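Local coordinates for protein ribonuclease mar1, putative (Trypanosoma cruzi, PDB 1YZV) that is of unknown function but has the isochorismatase fold and may act as a hydrolase, as many members of its superfamily do, at residues 51-56 against 83-88; 44-49 against 61-66; 65-68 against 74-77; 172-177 against 194-199. One frame throughout, in Å; residues are numbered along the deposited sequence.

In the fold
Contacts 1 and 2 lie on successive turns of helix 39-56, their centres about 7 Å apart; contact 1 joins it to the turn leading into strand 87-91, contact 2 to strand 61-68, two neighbours in the six-stranded parallel sheet. Contact 3 continues along strand 61-68, sharing Val65 and Thr66 with contact 2, and is nested in sequence between the segments of contact 1. Contact 4 packs two C-terminal helices beside helix 39-56, where Leu52 meets Leu177 and Arg48 reaches Ser173 and Leu195. Contacts 3 and 4 stand furthest apart, about 23 Å between centres. A bound sulfate, probably from the crystallisation liquor, lies about 6 Å from the Glu174 side chain of contact 4.

Contact 1: residues 51-56 against 83-88; sequences GLHTAL and PPDAHV
Two very different first torsions bring His53 and Asp85 together. The histidine CG stands opposite its own backbone N (chi1 161°), which sends the imidazole out from the last turns of helix 39-56, whereas the aspartate CG sits between its backbone N and carbonyl carbon (chi1 63°), turning the carboxylate back toward the helix. Approaching from opposite directions, the two side chains meet in a nearly straight hydrogen bond: His53 NE2 donates to Asp85 OD1 over 2.8 Å, with an angle of 168° at the hydrogen. Asp85 OD1 lies almost in the ring plane and is met on its syn side, somewhat out of the carboxylate plane, and the ring and carboxylate planes are strongly tilted against each other. At the far nitrogen, ND1 is hydrogen-bonded to Ser61 OG on the adjoining strand, and with both nitrogens held the imidazole has its rotation fixed.

Pro83 adds an apolar component. Its CG lies 3.5 Å from His53 CD2, with CB at 3.6 Å from the same CD2, an oblique approach beside the imidazole carbon. The next residue, Thr54, brings its OG1 to 4.0 Å from Pro83 CB; the hydroxyl is also bonded to Ala50 O, and a water 2.8 Å from OG1 makes a weak link to Asp85 OD1. The aspartate is presented by a type I beta turn closed by the hydrogen bond from Ala86 N to Pro83 O, 3.0 Å. The arrangement is a His-carboxylate hydrogen bond joining the end of a crossover helix to the turn that feeds strand 87-91, outermost in the parallel sheet of this chain.

Contact 2: residues 44-49 against 61-66; sequences FVANRF and SVYIVT
Tyr63 turns the edge of its phenol ring to helix 39-56: Ala46 O and Phe49 C both lie near the ring plane, and neither sits over a face. A second flat group on the helix is met differently, since Phe44 CE2 stands 3.6 Å above the centre of the Arg48 guanidinium, a contact made within one turn of the helix on the side away from the strand.

At the phenol tip, Tyr63 OH donates a 2.8 Å hydrogen bond to Ala46 O. The donor comes in well to the side of the carbonyl, at a C=O...donor angle of 114°, and 37° above its plane. Ala46 CB is 3.8 Å from the same hydroxyl, alongside the bond. Along the same edge, Tyr63 CE2 packs against the backbone of Phe49, 3.8 Å from Phe49 C and 4.2 Å from Phe49 CB. The ring reaches this far because Tyr63 CG is placed opposite the backbone N (chi1 -160°) and the bond from CA already points to the helix.

This is helix-on-sheet packing inside a beta-alpha-beta unit, in which helix 39-56 crosses from strand 20-26 to strand 61-68, its neighbour in the parallel sheet. The CA atoms of Phe49 and Tyr63 stand 8.6 Å apart, close enough for one aromatic side chain to span the two layers and put a buried hydroxyl on the helix backbone. The Phe49 ring leads away from Tyr63, meeting Phe23 and Trp116, while Arg48 points away from the strand, its NH1 bonded to Ser173 OG and its NH2 to Leu195 O.

Contact 3: residues 65-68 against 74-77; sequences VTEQ and GATS
At the C-terminal end of strand 61-68 in the parallel sheet, Glu67 grips Thr76 of the loop that follows the short helix 70-73. A single carboxylate oxygen does the work, accepting two bonds. Thr76 OG1 donates to Glu67 OE2 over 2.7 Å, meeting the OE2 lone pair that is anti to the other carboxylate oxygen, while the backbone Thr76 N donates to OE2 at 2.9 Å, a nearly straight bond of 165° that arrives from above the carboxylate plane. The two side chains cross at about a right angle. With its CG beside the backbone N (chi1 -60°) and the rest of the chain extended, the glutamate stretches out to the loop, and its pair of bonds fixes both the backbone and the hydroxyl of Thr76.

The hydroxyl has further neighbours. A water donates to Thr76 OG1 at 2.8 Å and to Thr66 O at 2.9 Å, bridging loop and strand, and Val65 CG1 packs 3.4 Å from OG1. Nearby, Gly74 leaves helix 70-73 with positive phi, and its O is bonded to Gln29 NE2. The result is a side-chain carboxylate bonded to the backbone N-H and hydroxyl of one loop residue, at the C-terminal edge of a parallel alpha/beta sheet, the end where such folds generally place their active sites.

Contact 4: residues 172-177 against 194-199; sequences TSESIL and PLMKQT
Glu174 and Met196 mark the nearest approach of two helices near the C-terminus, their CA atoms 6.5 Å apart, in a helix-helix packing beside helix 39-56 in this alpha/beta fold. The first helix is regular and begins right after Thr172, which occupies its N-cap position. The second is at its final turn, where the backbone bonds are weak and the helix is kinked at Pro194 and Leu195.

The side chains of Glu174 and Met196 cross at about a right angle. The thioether folds back at its last torsion (chi3 53°), and the methyl Met196 CE thus sits against Glu174 CG and the carboxylate carbon CD, both at 3.6 Å, while SD lies 3.8 Å from Glu174 CG. The glutamate OE2 is hydrogen-bonded to His121 NE2 of a neighbouring subunit, so the same residue joins this packing to the assembly interface.

One turn on, buried Leu177 slides past Met196 in the opposite sense, its first torsion (chi1 -100°) departing from the staggered positions. The branch CD2 does the touching, 3.9 Å from Met196 CG and 4.2 Å from Leu195 CB.

Contact 1: residues 51-56 against 83-88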
loop_
_atom_site.group_PDB
_atom_site.type_symbol
_atom_site.label_atom_id
_atom_site.label_comp_id
_atom_site.label_asym_id
_atom_site.label_seq_id
_atom_site.Cartn_x
_atom_site.Cartn_y
_atom_site.Cartn_z
ATOM N N GLY A 51 7.992 -6.892 29.597
ATOM C CA GLY A 51 7.501 -6.030 30.653
ATOM C C GLY A 51 5.985 -5.890 30.639
ATOM O O GLY A 51 5.319 -5.933 31.680
ATOM N N LEU A 52 5.408 -5.715 29.457
ATOM C CA LEU A 52 3.959 -5.692 29.345
ATOM C C LEU A 52 3.276 -6.995 29.837
ATOM O O LEU A 52 2.327 -6.962 30.639
ATOM C CB LEU A 52 3.572 -5.387 27.892
ATOM C CG LEU A 52 2.057 -5.275 27.649
ATOM C CD1 LEU A 52 1.447 -4.180 28.506
ATOM C CD2 LEU A 52 1.786 -5.089 26.167
ATOM N N HIS A 53 3.731 -8.122 29.317
ATOM C CA HIS A 53 3.267 -9.444 29.691
ATOM C C HIS A 53 3.270 -9.623 31.225
ATOM O O HIS A 53 2.292 -10.105 31.822
ATOM C CB HIS A 53 4.173 -10.505 29.042
ATOM C CG HIS A 53 4.100 -11.860 29.688
ATOM N ND1 HIS A 53 3.134 -12.795 29.360
ATOM C CD2 HIS A 53 4.887 -12.441 30.627
ATOM C CE1 HIS A 53 3.383 -13.911 30.015
ATOM N NE2 HIS A 53 4.410 -13.709 30.825
ATOM N N THR A 54 4.373 -9.229 31.854
ATOM C CA THR A 54 4.503 -9.335 33.334
ATOM C C THR A 54 3.530 -8.428 34.082
ATOM O O THR A 54 2.884 -8.884 35.035
ATOM C CB THR A 54 5.972 -9.116 33.758
ATOM O OG1 THR A 54 6.730 -10.198 33.201
ATOM C CG2 THR A 54 6.131 -9.085 35.281
ATOM N N ALA A 55 3.271 -7.239 33.535
ATOM C CA ALA A 55 2.253 -6.332 34.106
ATOM C C ALA A 55 0.810 -6.850 33.954
ATOM O O ALA A 55 -0.045 -6.659 34.867
ATOM C CB ALA A 55 2.357 -4.965 33.484
ATOM N N LEU A 56 0.505 -7.457 32.799
ATOM C CA LEU A 56 -0.849 -7.944 32.553
ATOM C C LEU A 56 -1.180 -9.195 33.394
ATOM O O LEU A 56 -2.333 -9.428 33.792
ATOM C CB LEU A 56 -1.068 -8.186 31.061
ATOM C CG LEU A 56 -0.831 -7.038 30.067
ATOM C CD1 LEU A 56 -1.108 -7.510 28.613
ATOM C CD2 LEU A 56 -1.665 -5.850 30.428
ATOM N N PRO A 83 10.547 -13.269 30.530
ATOM C CA PRO A 83 9.802 -13.459 31.781
ATOM C C PRO A 83 10.047 -14.845 32.371
ATOM O O PRO A 83 10.303 -15.791 31.599
ATOM C CB PRO A 83 8.332 -13.332 31.350
ATOM C CG PRO A 83 8.333 -12.925 29.962
ATOM C CD PRO A 83 9.667 -13.110 29.372
ATOM N N PRO A 84 9.872 -14.999 33.703
ATOM C CA PRO A 84 10.177 -16.299 34.321
ATOM C C PRO A 84 9.231 -17.403 33.864
ATOM O O PRO A 84 9.634 -18.535 33.809
ATOM C CB PRO A 84 10.057 -16.040 35.825
ATOM C CG PRO A 84 9.449 -14.681 35.980
ATOM C CD PRO A 84 9.596 -13.941 34.707
ATOM N N ASP A 85 8.040 -17.034 33.394
ATOM C CA ASP A 85 7.083 -17.992 32.871
ATOM C C ASP A 85 7.012 -18.079 31.335
ATOM O O ASP A 85 6.057 -18.604 30.782
ATOM C CB ASP A 85 5.690 -17.731 33.488
ATOM C CG ASP A 85 5.116 -16.351 33.130
ATOM O OD1 ASP A 85 5.785 -15.531 32.466
ATOM O OD2 ASP A 85 3.976 -16.069 33.548
ATOM N N ALA A 86 8.034 -17.583 30.643
ATOM C CA ALA A 86 8.131 -17.750 29.195
ATOM C C ALA A 86 8.142 -19.228 28.848
ATOM O O ALA A 86 8.700 -20.022 29.588
ATOM C CB ALA A 86 9.421 -17.110 28.667
ATOM N N HIS A 87 7.437 -19.610 27.787
ATOM C CA HIS A 87 7.497 -20.984 27.255
ATOM C C HIS A 87 8.435 -20.975 26.032
ATOM O O HIS A 87 8.187 -20.225 25.060
ATOM C CB HIS A 87 6.100 -21.409 26.831
ATOM C CG HIS A 87 5.076 -21.331 27.923
ATOM N ND1 HIS A 87 4.709 -22.436 28.669
ATOM C CD2 HIS A 87 4.236 -20.328 28.299
ATOM C CE1 HIS A 87 3.718 -22.107 29.483
ATOM N NE2 HIS A 87 3.426 -20.829 29.296
ATOM N N VAL A 88 9.571 -21.673 26.133
ATOM C CA VAL A 88 10.612 -21.633 25.126
ATOM C C VAL A 88 10.718 -22.997 24.424
ATOM O O VAL A 88 10.754 -24.028 25.084
ATOM C CB VAL A 88 11.949 -21.261 25.734
ATOM C CG1 VAL A 88 13.037 -21.129 24.665
ATOM C CG2 VAL A 88 11.838 -19.973 26.544
HETATM O O HOH W 1 6.197 -12.700 34.229
#

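Contact 2: residues 44-49 against 61-66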
loop_
_atom_site.group_PDB
_atom_site.type_symbol
_atom_site.label_atom_id
_atom_site.label_comp_id
_atom_site.label_asym_id
_atom_site.label_seq_id
_atom_site.Cartn_x
_atom_site.Cartn_y
_atom_site.Cartn_z
ATOM N N PHE A 44 15.006 -4.962 21.964
ATOM C CA PHE A 44 14.255 -3.912 22.675
ATOM C C PHE A 44 12.749 -4.172 22.729
ATOM O O PHE A 44 12.131 -4.023 23.808
ATOM C CB PHE A 44 14.557 -2.506 22.058
ATOM C CG PHE A 44 13.725 -1.370 22.629
ATOM C CD1 PHE A 44 14.131 -0.663 23.732
ATOM C CD2 PHE A 44 12.554 -0.977 22.017
ATOM C CE1 PHE A 44 13.370 0.400 24.197
ATOM C CE2 PHE A 44 11.838 0.098 22.448
ATOM C CZ PHE A 44 12.200 0.762 23.537
ATOM N N VAL A 45 12.177 -4.575 21.582
ATOM C CA VAL A 45 10.764 -4.896 21.484
ATOM C C VAL A 45 10.434 -6.168 22.296
ATOM O O VAL A 45 9.394 -6.234 22.979
ATOM C CB VAL A 45 10.267 -5.008 20.005
ATOM C CG1 VAL A 45 8.893 -5.615 19.921
ATOM C CG2 VAL A 45 10.258 -3.657 19.353
ATOM N N ALA A 46 11.323 -7.154 22.265
ATOM C CA ALA A 46 11.149 -8.368 23.077
ATOM C C ALA A 46 11.061 -8.045 24.584
ATOM O O ALA A 46 10.175 -8.554 25.299
ATOM C CB ALA A 46 12.260 -9.380 22.798
ATOM N N ASN A 47 11.932 -7.144 25.023
ATOM C CA ASN A 47 11.946 -6.637 26.388
ATOM C C ASN A 47 10.753 -5.772 26.788
ATOM O O ASN A 47 10.200 -5.903 27.883
ATOM C CB ASN A 47 13.252 -5.900 26.653
ATOM C CG ASN A 47 14.419 -6.844 26.854
ATOM O OD1 ASN A 47 14.227 -7.980 27.297
ATOM N ND2 ASN A 47 15.626 -6.420 26.427
ATOM N N ARG A 48 10.283 -4.965 25.848
ATOM C CA ARG A 48 9.100 -4.170 26.068
ATOM C C ARG A 48 7.874 -5.055 26.284
ATOM O O ARG A 48 7.054 -4.832 27.200
ATOM C CB ARG A 48 8.898 -3.248 24.853
ATOM C CG ARG A 48 7.583 -2.548 24.836
ATOM C CD ARG A 48 7.566 -1.464 23.780
ATOM N NE ARG A 48 8.308 -0.283 24.197
ATOM C CZ ARG A 48 8.399 0.829 23.469
ATOM N NH1 ARG A 48 7.805 0.902 22.261
ATOM N NH2 ARG A 48 8.983 1.903 23.990
ATOM N N PHE A 49 7.697 -6.025 25.394
ATOM C CA PHE A 49 6.568 -6.971 25.535
ATOM C C PHE A 49 6.705 -7.917 26.724
ATOM O O PHE A 49 5.700 -8.309 27.333
ATOM C CB PHE A 49 6.366 -7.767 24.250
ATOM C CG PHE A 49 5.919 -6.918 23.054
ATOM C CD1 PHE A 49 4.975 -5.932 23.195
ATOM C CD2 PHE A 49 6.301 -7.279 21.767
ATOM C CE1 PHE A 49 4.510 -5.208 22.077
ATOM C CE2 PHE A 49 5.863 -6.573 20.654
ATOM C CZ PHE A 49 4.962 -5.538 20.808
ATOM N N SER A 61 -2.135 -12.892 29.558
ATOM C CA SER A 61 -0.971 -12.901 28.676
ATOM C C SER A 61 -0.199 -14.192 28.810
ATOM O O SER A 61 0.019 -14.654 29.943
ATOM C CB SER A 61 -0.067 -11.682 28.988
ATOM O OG SER A 61 1.047 -11.636 28.117
ATOM N N VAL A 62 0.300 -14.690 27.660
ATOM C CA VAL A 62 1.233 -15.794 27.573
ATOM C C VAL A 62 2.380 -15.389 26.649
ATOM O O VAL A 62 2.177 -14.649 25.693
ATOM C CB VAL A 62 0.542 -17.112 27.114
ATOM C CG1 VAL A 62 -0.076 -16.971 25.767
ATOM C CG2 VAL A 62 1.521 -18.309 27.166
ATOM N N TYR A 63 3.606 -15.732 27.046
ATOM C CA TYR A 63 4.822 -15.332 26.311
ATOM C C TYR A 63 5.511 -16.601 25.801
ATOM O O TYR A 63 6.048 -17.398 26.600
ATOM C CB TYR A 63 5.744 -14.535 27.260
ATOM C CG TYR A 63 6.782 -13.655 26.611
ATOM C CD1 TYR A 63 7.971 -14.197 26.091
ATOM C CD2 TYR A 63 6.584 -12.285 26.487
ATOM C CE1 TYR A 63 8.908 -13.410 25.458
ATOM C CE2 TYR A 63 7.558 -11.478 25.871
ATOM C CZ TYR A 63 8.732 -12.058 25.391
ATOM O OH TYR A 63 9.690 -11.273 24.789
ATOM N N ILE A 64 5.529 -16.732 24.476
ATOM C CA ILE A 64 6.016 -17.884 23.753
ATOM C C ILE A 64 7.226 -17.535 22.906
ATOM O O ILE A 64 7.205 -16.575 22.118
ATOM C CB ILE A 64 4.875 -18.464 22.843
ATOM C CG1 ILE A 64 3.670 -18.713 23.740
ATOM C CG2 ILE A 64 5.378 -19.672 22.043
ATOM C CD1 ILE A 64 2.618 -19.492 23.172
ATOM N N VAL A 65 8.315 -18.261 23.152
ATOM C CA VAL A 65 9.584 -18.078 22.454
ATOM C C VAL A 65 9.911 -19.352 21.671
ATOM O O VAL A 65 9.804 -20.484 22.195
ATOM C CB VAL A 65 10.726 -17.805 23.446
ATOM C CG1 VAL A 65 11.999 -17.463 22.711
ATOM C CG2 VAL A 65 10.325 -16.686 24.439
ATOM N N THR A 66 10.299 -19.178 20.413
ATOM C CA THR A 66 10.877 -20.287 19.664
ATOM C C THR A 66 12.332 -19.995 19.316
ATOM O O THR A 66 12.783 -18.848 19.307
ATOM C CB THR A 66 10.102 -20.591 18.380
ATOM O OG1 THR A 66 10.025 -19.402 17.562
ATOM C CG2 THR A 66 8.726 -21.110 18.732
#

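Contact 3: residues 65-68 against 74-77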
loop_
_atom_site.group_PDB
_atom_site.type_symbol
_atom_site.label_atom_id
_atom_site.label_comp_id
_atom_site.label_asym_id
_atom_site.label_seq_id
_atom_site.Cartn_x
_atom_site.Cartn_y
_atom_site.Cartn_z
ATOM N N VAL A 65 8.315 -18.261 23.152
ATOM C CA VAL A 65 9.584 -18.078 22.454
ATOM C C VAL A 65 9.911 -19.352 21.671
ATOM O O VAL A 65 9.804 -20.484 22.195
ATOM C CB VAL A 65 10.726 -17.805 23.446
ATOM C CG1 VAL A 65 11.999 -17.463 22.711
ATOM C CG2 VAL A 65 10.325 -16.686 24.439
ATOM N N THR A 66 10.299 -19.178 20.413
ATOM C CA THR A 66 10.877 -20.287 19.664
ATOM C C THR A 66 12.332 -19.995 19.316
ATOM O O THR A 66 12.783 -18.848 19.307
ATOM C CB THR A 66 10.102 -20.591 18.380
ATOM O OG1 THR A 66 10.025 -19.402 17.562
ATOM C CG2 THR A 66 8.726 -21.110 18.732
ATOM N N GLU A 67 13.084 -21.071 19.150
ATOM C CA GLU A 67 14.447 -21.006 18.685
ATOM C C GLU A 67 14.572 -21.973 17.550
ATOM O O GLU A 67 14.256 -23.170 17.697
ATOM C CB GLU A 67 15.382 -21.353 19.828
ATOM C CG GLU A 67 15.255 -20.392 21.022
ATOM C CD GLU A 67 16.121 -20.738 22.234
ATOM O OE1 GLU A 67 16.488 -21.911 22.384
ATOM O OE2 GLU A 67 16.330 -19.837 23.112
ATOM N N GLN A 68 15.009 -21.462 16.415
ATOM C CA GLN A 68 15.259 -22.278 15.227
ATOM C C GLN A 68 16.605 -22.975 15.365
ATOM O O GLN A 68 17.614 -22.325 15.636
ATOM C CB GLN A 68 15.288 -21.424 13.973
ATOM C CG GLN A 68 15.558 -22.168 12.693
ATOM C CD GLN A 68 14.358 -22.947 12.180
ATOM O OE1 GLN A 68 13.228 -22.755 12.655
ATOM N NE2 GLN A 68 14.581 -23.762 11.140
ATOM N N GLY A 74 22.280 -20.771 17.916
ATOM C CA GLY A 74 22.401 -20.222 19.244
ATOM C C GLY A 74 21.073 -20.077 19.983
ATOM O O GLY A 74 19.960 -20.222 19.416
ATOM N N ALA A 75 21.177 -19.783 21.265
ATOM C CA ALA A 75 19.967 -19.515 22.059
ATOM C C ALA A 75 19.408 -18.161 21.707
ATOM O O ALA A 75 20.090 -17.334 21.085
ATOM C CB ALA A 75 20.291 -19.570 23.558
ATOM N N THR A 76 18.229 -17.889 22.240
ATOM C CA THR A 76 17.666 -16.548 22.287
ATOM C C THR A 76 18.710 -15.580 22.874
ATOM O O THR A 76 19.452 -15.933 23.810
ATOM C CB THR A 76 16.348 -16.566 23.113
ATOM O OG1 THR A 76 15.388 -17.388 22.433
ATOM C CG2 THR A 76 15.746 -15.152 23.315
ATOM N N SER A 77 18.806 -14.385 22.293
ATOM C CA SER A 77 19.799 -13.424 22.704
ATOM C C SER A 77 19.803 -13.182 24.199
ATOM O O SER A 77 18.765 -12.928 24.788
ATOM C CB SER A 77 19.619 -12.068 21.965
ATOM O OG SER A 77 20.211 -11.020 22.723
HETATM O O HOH W 2 13.793 -16.367 20.368
#

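Contact 4: residues 172-177 against 194-199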
loop_
_atom_site.group_PDB
_atom_site.type_symbol
_atom_site.label_atom_id
_atom_site.label_comp_id
_atom_site.label_asym_id
_atom_site.label_seq_id
_atom_site.Cartn_x
_atom_site.Cartn_y
_atom_site.Cartn_z
ATOM N N THR A 172 3.109 -1.057 15.432
ATOM C CA THR A 172 4.385 -0.886 16.168
ATOM C C THR A 172 4.152 -1.204 17.632
ATOM O O THR A 172 3.052 -1.038 18.126
ATOM C CB THR A 172 4.971 0.538 16.014
ATOM O OG1 THR A 172 4.011 1.493 16.452
ATOM C CG2 THR A 172 5.356 0.818 14.572
ATOM N N SER A 173 5.230 -1.510 18.366
ATOM C CA SER A 173 5.108 -1.899 19.782
ATOM C C SER A 173 4.394 -0.853 20.650
ATOM O O SER A 173 3.528 -1.190 21.489
ATOM C CB SER A 173 6.497 -2.277 20.349
ATOM O OG SER A 173 7.429 -1.162 20.340
ATOM N N GLU A 174 4.645 0.425 20.391
ATOM C CA GLU A 174 4.011 1.447 21.216
ATOM C C GLU A 174 2.489 1.517 20.950
ATOM O O GLU A 174 1.692 1.591 21.891
ATOM C CB GLU A 174 4.668 2.818 20.993
ATOM C CG GLU A 174 4.119 3.838 21.948
ATOM C CD GLU A 174 4.893 5.127 21.925
ATOM O OE1 GLU A 174 5.995 5.170 22.526
ATOM O OE2 GLU A 174 4.355 6.075 21.337
ATOM N N SER A 175 2.113 1.370 19.683
ATOM C CA SER A 175 0.742 1.355 19.270
ATOM C C SER A 175 0.036 0.145 19.839
ATOM O O SER A 175 -1.033 0.295 20.428
ATOM C CB SER A 175 0.633 1.360 17.768
ATOM O OG SER A 175 -0.684 1.628 17.359
ATOM N N ILE A 176 0.760 -0.972 19.855
ATOM C CA ILE A 176 0.245 -2.243 20.373
ATOM C C ILE A 176 -0.026 -2.144 21.895
ATOM O O ILE A 176 -1.147 -2.449 22.357
ATOM C CB ILE A 176 1.180 -3.382 20.003
ATOM C CG1 ILE A 176 1.069 -3.665 18.502
ATOM C CG2 ILE A 176 0.963 -4.641 20.853
ATOM C CD1 ILE A 176 2.251 -4.409 17.920
ATOM N N LEU A 177 0.931 -1.590 22.641
ATOM C CA LEU A 177 0.729 -1.384 24.064
ATOM C C LEU A 177 -0.570 -0.615 24.343
ATOM O O LEU A 177 -1.377 -1.006 25.218
ATOM C CB LEU A 177 1.940 -0.659 24.676
ATOM C CG LEU A 177 2.939 -1.514 25.400
ATOM C CD1 LEU A 177 3.512 -2.584 24.478
ATOM C CD2 LEU A 177 4.034 -0.653 26.025
ATOM N N PRO A 194 6.022 3.623 31.973
ATOM C CA PRO A 194 7.496 3.714 31.907
ATOM C C PRO A 194 8.133 2.962 30.726
ATOM O O PRO A 194 9.130 3.444 30.185
ATOM C CB PRO A 194 7.953 3.100 33.243
ATOM C CG PRO A 194 6.768 3.270 34.146
ATOM C CD PRO A 194 5.596 3.037 33.261
ATOM N N LEU A 195 7.471 1.908 30.224
ATOM C CA LEU A 195 7.999 1.163 29.078
ATOM C C LEU A 195 7.999 2.028 27.843
ATOM O O LEU A 195 8.944 2.008 27.068
ATOM C CB LEU A 195 7.199 -0.092 28.797
ATOM C CG LEU A 195 7.160 -1.157 29.890
ATOM C CD1 LEU A 195 6.172 -2.255 29.497
ATOM C CD2 LEU A 195 8.533 -1.726 30.112
ATOM N N MET A 196 6.981 2.871 27.707
ATOM C CA MET A 196 6.916 3.739 26.545
ATOM C C MET A 196 7.844 4.917 26.562
ATOM O O MET A 196 8.139 5.451 25.511
ATOM C CB MET A 196 5.503 4.216 26.336
ATOM C CG MET A 196 4.733 3.157 25.598
ATOM S SD MET A 196 3.053 3.592 25.634
ATOM C CE MET A 196 2.999 5.266 25.013
ATOM N N LYS A 197 8.347 5.271 27.737
ATOM C CA LYS A 197 9.385 6.284 27.866
ATOM C C LYS A 197 10.783 5.777 27.523
ATOM O O LYS A 197 11.645 6.561 27.206
ATOM C CB LYS A 197 9.384 6.875 29.286
ATOM C CG LYS A 197 8.142 7.730 29.548
ATOM C CD LYS A 197 7.821 7.977 31.031
ATOM C CE LYS A 197 6.354 8.473 31.143
ATOM N NZ LYS A 197 5.991 9.142 32.410
ATOM N N GLN A 198 10.984 4.464 27.453
ATOM C CA GLN A 198 12.256 3.933 27.008
ATOM C C GLN A 198 12.392 4.182 25.517
ATOM O O GLN A 198 11.394 4.247 24.831
ATOM C CB GLN A 198 12.342 2.457 27.348
ATOM C CG GLN A 198 12.174 2.212 28.801
ATOM C CD GLN A 198 12.277 0.761 29.191
ATOM O OE1 GLN A 198 11.397 -0.035 28.904
ATOM N NE2 GLN A 198 13.304 0.436 29.952
ATOM N N THR A 199 13.621 4.394 25.028
ATOM C CA THR A 199 13.841 4.777 23.621
ATOM C C THR A 199 14.463 3.623 22.843
ATOM O O THR A 199 15.335 2.919 23.360
ATOM C CB THR A 199 14.757 6.061 23.574
ATOM O OG1 THR A 199 15.876 5.826 24.401
ATOM C CG2 THR A 199 14.061 7.238 24.184
HETATM O O HOH W 3 7.021 7.241 23.330
#